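Local coordinates for cytoplasmic Protein STM1381 (Salmonella enterica subsp. enterica serovar Typhimurium, PDB 3SOZ), which is of unknown function but probably belongs to the class I glutamine amidotransferase-like proteins, at residues A[235-238]-A[239-243]; A[35-38]-A[39-42]. All coordinates share one frame; numbering follows the deposited sequence.

Contact 1: residues A[235-238]-A[239-243]; sequences YATF and WCNVL
Trp239 meets two aromatic rings at once, Tyr235 one helical turn earlier and its direct neighbour Phe238, in two T-shaped (edge-to-face) pairs. The indole turns the edge of its five-membered ring to the face of Tyr235, with NE1 leading the approach. These two ring centroids lie 4.7 Å apart, and their planes stand at 80°. Phe238 in turn points its edge at the indole face, its CE2 standing 3.6 Å from CE2 of Trp239, with the ring planes at 73°. Trp239 has CG anti to the carbonyl carbon, beside its own N (chi1 -68°), which leaves one indole face under Phe238 and the NE1 edge toward Tyr235. A CH-pi contact extends the row: Val242 CG2 sits 3.9 Å from the centroid of the Phe238 ring, over its centre.

This aromatic cluster opens helix 235-246, which packs on helix 36-42 and strand 113-117. Trp239 also meets Phe216 edge-to-face, and Phe238 meets Trp176 in the same way. The polar end of Tyr235 is taken up by a hydrogen bond from OH to Cys220 O.

Main-chain bonds run through the same turns. Cys240 N reaches Ala236 O at 3.1 Å, and Asn241 N reaches Thr237 O at 2.8 Å. On the exposed flank, the side chains of Thr237 and Asn241 lie side by side and point the same way, CG2 of Thr237 3.6 Å from OD1 of Asn241.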
ATOM      1  N   TYR A 235       2.773  10.160 -33.226  1.00 70.02           N
ATOM      2  CA  TYR A 235       3.440   9.558 -32.081  1.00 68.52           C
ATOM      3  C   TYR A 235       4.890  10.015 -31.939  1.00 67.16           C
ATOM      4  O   TYR A 235       5.221  10.661 -30.949  1.00 66.61           O
ATOM      5  CB  TYR A 235       3.300   8.013 -32.104  1.00 68.89           C
ATOM      6  CG  TYR A 235       3.928   7.285 -30.906  1.00 68.52           C
ATOM      7  CD1 TYR A 235       3.316   7.295 -29.653  1.00 67.45           C
ATOM      8  CD2 TYR A 235       5.137   6.589 -31.042  1.00 69.10           C
ATOM      9  CE1 TYR A 235       3.890   6.638 -28.563  1.00 68.65           C
ATOM     10  CE2 TYR A 235       5.728   5.938 -29.952  1.00 68.71           C
ATOM     11  CZ  TYR A 235       5.101   5.959 -28.721  1.00 68.70           C
ATOM     12  OH  TYR A 235       5.684   5.309 -27.658  1.00 65.53           O
ATOM     13  N   ALA A 236       5.735   9.711 -32.928  1.00 66.09           N
ATOM     14  CA  ALA A 236       7.176  10.051 -32.875  1.00 65.90           C
ATOM     15  C   ALA A 236       7.451  11.565 -32.684  1.00 65.84           C
ATOM     16  O   ALA A 236       8.100  11.994 -31.727  1.00 65.54           O
ATOM     17  CB  ALA A 236       7.892   9.518 -34.104  1.00 65.36           C
ATOM     18  N   THR A 237       6.906  12.368 -33.582  1.00 65.82           N
ATOM     19  CA  THR A 237       7.021  13.806 -33.493  1.00 66.06           C
ATOM     20  C   THR A 237       6.543  14.308 -32.130  1.00 65.79           C
ATOM     21  O   THR A 237       7.079  15.281 -31.583  1.00 65.97           O
ATOM     22  CB  THR A 237       6.202  14.475 -34.634  1.00 66.47           C
ATOM     23  OG1 THR A 237       6.751  14.069 -35.895  1.00 67.21           O
ATOM     24  CG2 THR A 237       6.235  16.000 -34.525  1.00 66.07           C
ATOM     25  N   PHE A 238       5.528  13.666 -31.578  1.00 64.54           N
ATOM     26  CA  PHE A 238       5.009  14.177 -30.343  1.00 63.98           C
ATOM     27  C   PHE A 238       6.073  14.137 -29.248  1.00 63.80           C
ATOM     28  O   PHE A 238       6.157  15.059 -28.443  1.00 63.34           O
ATOM     29  CB  PHE A 238       3.773  13.418 -29.900  1.00 63.81           C
ATOM     30  CG  PHE A 238       3.466  13.589 -28.458  1.00 62.77           C
ATOM     31  CD1 PHE A 238       2.790  14.718 -28.015  1.00 61.87           C
ATOM     32  CD2 PHE A 238       3.865  12.626 -27.532  1.00 61.89           C
ATOM     33  CE1 PHE A 238       2.496  14.890 -26.672  1.00 62.34           C
ATOM     34  CE2 PHE A 238       3.584  12.794 -26.174  1.00 61.79           C
ATOM     35  CZ  PHE A 238       2.891  13.923 -25.742  1.00 61.78           C
ATOM     36  N   TRP A 239       6.865  13.066 -29.207  1.00 63.26           N
ATOM     37  CA  TRP A 239       7.858  12.920 -28.144  1.00 63.04           C
ATOM     38  C   TRP A 239       9.072  13.788 -28.441  1.00 64.11           C
ATOM     39  O   TRP A 239       9.561  14.508 -27.567  1.00 64.83           O
ATOM     40  CB  TRP A 239       8.243  11.452 -27.929  1.00 62.06           C
ATOM     41  CG  TRP A 239       7.117  10.613 -27.358  1.00 59.87           C
ATOM     42  CD1 TRP A 239       6.407   9.634 -27.997  1.00 58.37           C
ATOM     43  CD2 TRP A 239       6.575  10.690 -26.031  1.00 57.39           C
ATOM     44  NE1 TRP A 239       5.454   9.109 -27.161  1.00 56.72           N
ATOM     45  CE2 TRP A 239       5.540   9.737 -25.946  1.00 57.30           C
ATOM     46  CE3 TRP A 239       6.868  11.470 -24.910  1.00 54.38           C
ATOM     47  CZ2 TRP A 239       4.805   9.538 -24.777  1.00 56.69           C
ATOM     48  CZ3 TRP A 239       6.134  11.277 -23.753  1.00 55.01           C
ATOM     49  CH2 TRP A 239       5.109  10.323 -23.697  1.00 55.56           C
ATOM     50  N   CYS A 240       9.540  13.753 -29.682  1.00 64.72           N
ATOM     51  CA  CYS A 240      10.566  14.669 -30.104  1.00 65.70           C
ATOM     52  C   CYS A 240      10.224  16.112 -29.692  1.00 66.09           C
ATOM     53  O   CYS A 240      11.044  16.782 -29.061  1.00 66.38           O
ATOM     54  CB  CYS A 240      10.808  14.526 -31.599  1.00 65.81           C
ATOM     55  SG  CYS A 240      11.641  12.933 -32.033  1.00 69.63           S
ATOM     56  N   ASN A 241       9.019  16.578 -29.984  1.00 66.17           N
ATOM     57  CA  ASN A 241       8.639  17.913 -29.552  1.00 67.24           C
ATOM     58  C   ASN A 241       8.693  18.086 -28.052  1.00 68.48           C
ATOM     59  O   ASN A 241       9.037  19.165 -27.580  1.00 69.69           O
ATOM     60  CB  ASN A 241       7.225  18.270 -29.982  1.00 67.37           C
ATOM     61  CG  ASN A 241       7.146  18.859 -31.394  1.00 67.93           C
ATOM     62  OD1 ASN A 241       7.760  18.378 -32.342  1.00 64.12           O
ATOM     63  ND2 ASN A 241       6.322  19.893 -31.533  1.00 71.50           N
ATOM     64  N   VAL A 242       8.323  17.054 -27.293  1.00 68.98           N
ATOM     65  CA  VAL A 242       8.285  17.162 -25.837  1.00 69.51           C
ATOM     66  C   VAL A 242       9.708  17.411 -25.333  1.00 70.10           C
ATOM     67  O   VAL A 242       9.963  18.238 -24.440  1.00 69.50           O
ATOM     68  CB  VAL A 242       7.735  15.864 -25.177  1.00 69.41           C
ATOM     69  CG1 VAL A 242       7.579  16.046 -23.653  1.00 69.18           C
ATOM     70  CG2 VAL A 242       6.407  15.491 -25.770  1.00 69.62           C
ATOM     71  N   LEU A 243      10.620  16.656 -25.924  1.00 70.90           N
ATOM     72  CA  LEU A 243      12.019  16.713 -25.595  1.00 72.18           C
ATOM     73  C   LEU A 243      12.618  18.055 -26.005  1.00 73.21           C
ATOM     74  O   LEU A 243      13.080  18.798 -25.155  1.00 73.69           O
ATOM     75  CB  LEU A 243      12.734  15.536 -26.251  1.00 72.03           C
ATOM     76  CG  LEU A 243      13.085  14.334 -25.359  1.00 72.11           C
ATOM     77  CD1 LEU A 243      12.245  14.230 -24.087  1.00 71.23           C
ATOM     78  CD2 LEU A 243      12.965  13.082 -26.172  1.00 71.78           C
TER

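Contact 2: residues A[35-38]-A[39-42]; sequences ADYL and LSCL
The Tyr37 ring carries Cys41 SG on one face, the sulfur lying 4.1 Å from the ring centroid and displaced toward the rim, nearest CE2 at 3.8 Å. This Cys sulfur-aromatic contact spans one turn of helix 36-42, for which Ala35 is the N-cap residue. Tyr37 holds its CG anti to the backbone N (chi1 -170°), which sends the ring outward, leaning slightly toward the C-terminal end, with CE2 and CZ beside the sulfur one turn on. The same ring meets that of Tyr235 with the two planes only about 20° apart.

On the buried side of the helix, Leu38 and Leu42 bring single methyls together, CD1 to CD1 at 4.0 Å. Leu38 and Leu39 both rest on Phe8 of strand 5-10, while Leu42 reaches Val49 of strand 48-53, so this flank of the short helix covers the parallel strands 5-10 and 48-53.

The backbone ladder starts at the cap, where Ala35 O accepts from Leu39 N at 2.8 Å, and Asp36 O accepts from Ser40 N at 2.9 Å. Tyr37 O is gripped twice. Cys41 N is one of its two donors; the other comes from Ser40, which, on the exposed side, folds its hydroxyl back onto the preceding turn, with OG donating to a lone pair of Tyr37 O in the carbonyl plane at 2.9 Å.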
ATOM      1  N   ALA A  35      10.766   0.640 -23.553  1.00 79.05           N
ATOM      2  CA  ALA A  35      10.322   1.641 -24.498  1.00 79.76           C
ATOM      3  C   ALA A  35      10.968   1.485 -25.885  1.00 80.19           C
ATOM      4  O   ALA A  35      11.085   2.452 -26.622  1.00 80.08           O
ATOM      5  CB  ALA A  35      10.554   3.025 -23.912  1.00 79.85           C
ATOM      6  N   ASP A  36      11.353   0.261 -26.249  1.00 81.12           N
ATOM      7  CA  ASP A  36      12.149   0.028 -27.473  1.00 82.02           C
ATOM      8  C   ASP A  36      11.643   0.820 -28.651  1.00 81.68           C
ATOM      9  O   ASP A  36      12.424   1.495 -29.320  1.00 81.50           O
ATOM     10  CB  ASP A  36      12.215  -1.458 -27.825  1.00 82.61           C
ATOM     11  CG  ASP A  36      12.824  -2.278 -26.703  1.00 84.97           C
ATOM     12  OD1 ASP A  36      12.252  -2.263 -25.577  1.00 85.81           O
ATOM     13  OD2 ASP A  36      13.888  -2.905 -26.945  1.00 87.09           O
ATOM     14  N   TYR A  37      10.330   0.758 -28.875  1.00 81.26           N
ATOM     15  CA  TYR A  37       9.716   1.545 -29.926  1.00 80.55           C
ATOM     16  C   TYR A  37      10.042   3.024 -29.748  1.00 79.84           C
ATOM     17  O   TYR A  37      10.660   3.623 -30.616  1.00 80.23           O
ATOM     18  CB  TYR A  37       8.205   1.320 -30.007  1.00 80.64           C
ATOM     19  CG  TYR A  37       7.624   1.963 -31.247  1.00 81.98           C
ATOM     20  CD1 TYR A  37       8.025   1.553 -32.528  1.00 82.65           C
ATOM     21  CD2 TYR A  37       6.701   3.016 -31.141  1.00 82.23           C
ATOM     22  CE1 TYR A  37       7.514   2.173 -33.675  1.00 83.73           C
ATOM     23  CE2 TYR A  37       6.180   3.637 -32.267  1.00 82.65           C
ATOM     24  CZ  TYR A  37       6.588   3.218 -33.531  1.00 84.48           C
ATOM     25  OH  TYR A  37       6.055   3.845 -34.638  1.00 84.18           O
ATOM     26  N   LEU A  38       9.659   3.590 -28.608  1.00 78.94           N
ATOM     27  CA  LEU A  38       9.932   4.996 -28.271  1.00 77.93           C
ATOM     28  C   LEU A  38      11.398   5.441 -28.402  1.00 77.94           C
ATOM     29  O   LEU A  38      11.687   6.572 -28.771  1.00 77.57           O
ATOM     30  CB  LEU A  38       9.427   5.291 -26.860  1.00 77.29           C
ATOM     31  CG  LEU A  38       9.736   6.681 -26.338  1.00 75.64           C
ATOM     32  CD1 LEU A  38       9.066   7.712 -27.229  1.00 74.25           C
ATOM     33  CD2 LEU A  38       9.320   6.852 -24.893  1.00 73.59           C
ATOM     34  N   LEU A  39      12.320   4.555 -28.082  1.00 78.40           N
ATOM     35  CA  LEU A  39      13.723   4.856 -28.270  1.00 79.12           C
ATOM     36  C   LEU A  39      14.121   4.882 -29.745  1.00 79.78           C
ATOM     37  O   LEU A  39      14.747   5.847 -30.200  1.00 79.70           O
ATOM     38  CB  LEU A  39      14.585   3.875 -27.497  1.00 78.88           C
ATOM     39  CG  LEU A  39      15.216   4.375 -26.206  1.00 78.46           C
ATOM     40  CD1 LEU A  39      14.322   5.288 -25.369  1.00 76.74           C
ATOM     41  CD2 LEU A  39      15.622   3.146 -25.446  1.00 79.85           C
ATOM     42  N   SER A  40      13.748   3.848 -30.493  1.00 80.48           N
ATOM     43  CA  SER A  40      13.959   3.860 -31.939  1.00 81.37           C
ATOM     44  C   SER A  40      13.363   5.125 -32.558  1.00 81.72           C
ATOM     45  O   SER A  40      13.895   5.625 -33.544  1.00 82.11           O
ATOM     46  CB  SER A  40      13.377   2.611 -32.615  1.00 81.69           C
ATOM     47  OG  SER A  40      12.025   2.810 -33.026  1.00 82.76           O
ATOM     48  N   CYS A  41      12.279   5.635 -31.961  1.00 81.94           N
ATOM     49  CA  CYS A  41      11.588   6.867 -32.399  1.00 82.05           C
ATOM     50  C   CYS A  41      12.320   8.170 -32.084  1.00 82.65           C
ATOM     51  O   CYS A  41      12.263   9.133 -32.844  1.00 82.46           O
ATOM     52  CB  CYS A  41      10.212   6.949 -31.739  1.00 81.88           C
ATOM     53  SG  CYS A  41       8.859   6.303 -32.709  1.00 79.73           S
ATOM     54  N   LEU A  42      12.960   8.197 -30.924  1.00 83.84           N
ATOM     55  CA  LEU A  42      13.699   9.351 -30.450  1.00 84.74           C
ATOM     56  C   LEU A  42      14.962   9.529 -31.257  1.00 86.04           C
ATOM     57  O   LEU A  42      15.249  10.635 -31.713  1.00 86.54           O
ATOM     58  CB  LEU A  42      13.997   9.206 -28.964  1.00 84.04           C
ATOM     59  CG  LEU A  42      13.024  10.046 -28.152  1.00 83.25           C
ATOM     60  CD1 LEU A  42      11.717  10.167 -28.879  1.00 83.03           C
ATOM     61  CD2 LEU A  42      12.832   9.529 -26.738  1.00 81.26           C
TER

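In the fold
Contact 2 closes early in the chain and contact 1 opens near its C-terminal end, yet their centres lie 11 Å apart, each about 14 Å from the centre of the chain. Helices 36-42 and 235-246 touch directly at Tyr37 with Tyr235, Leu38 with Trp239, Cys41 with Ala236 and Leu42 with Leu243. Beneath them runs the parallel part of the mixed sheet, with contact 2 resting on strands 5-10 and 48-53 and contact 1 on strand 113-117. Cys220 touches Leu38 and Trp239 alike. First and last helices of the fold are thus joined on the sheet, consistent with a glutaminase-like alpha/beta domain.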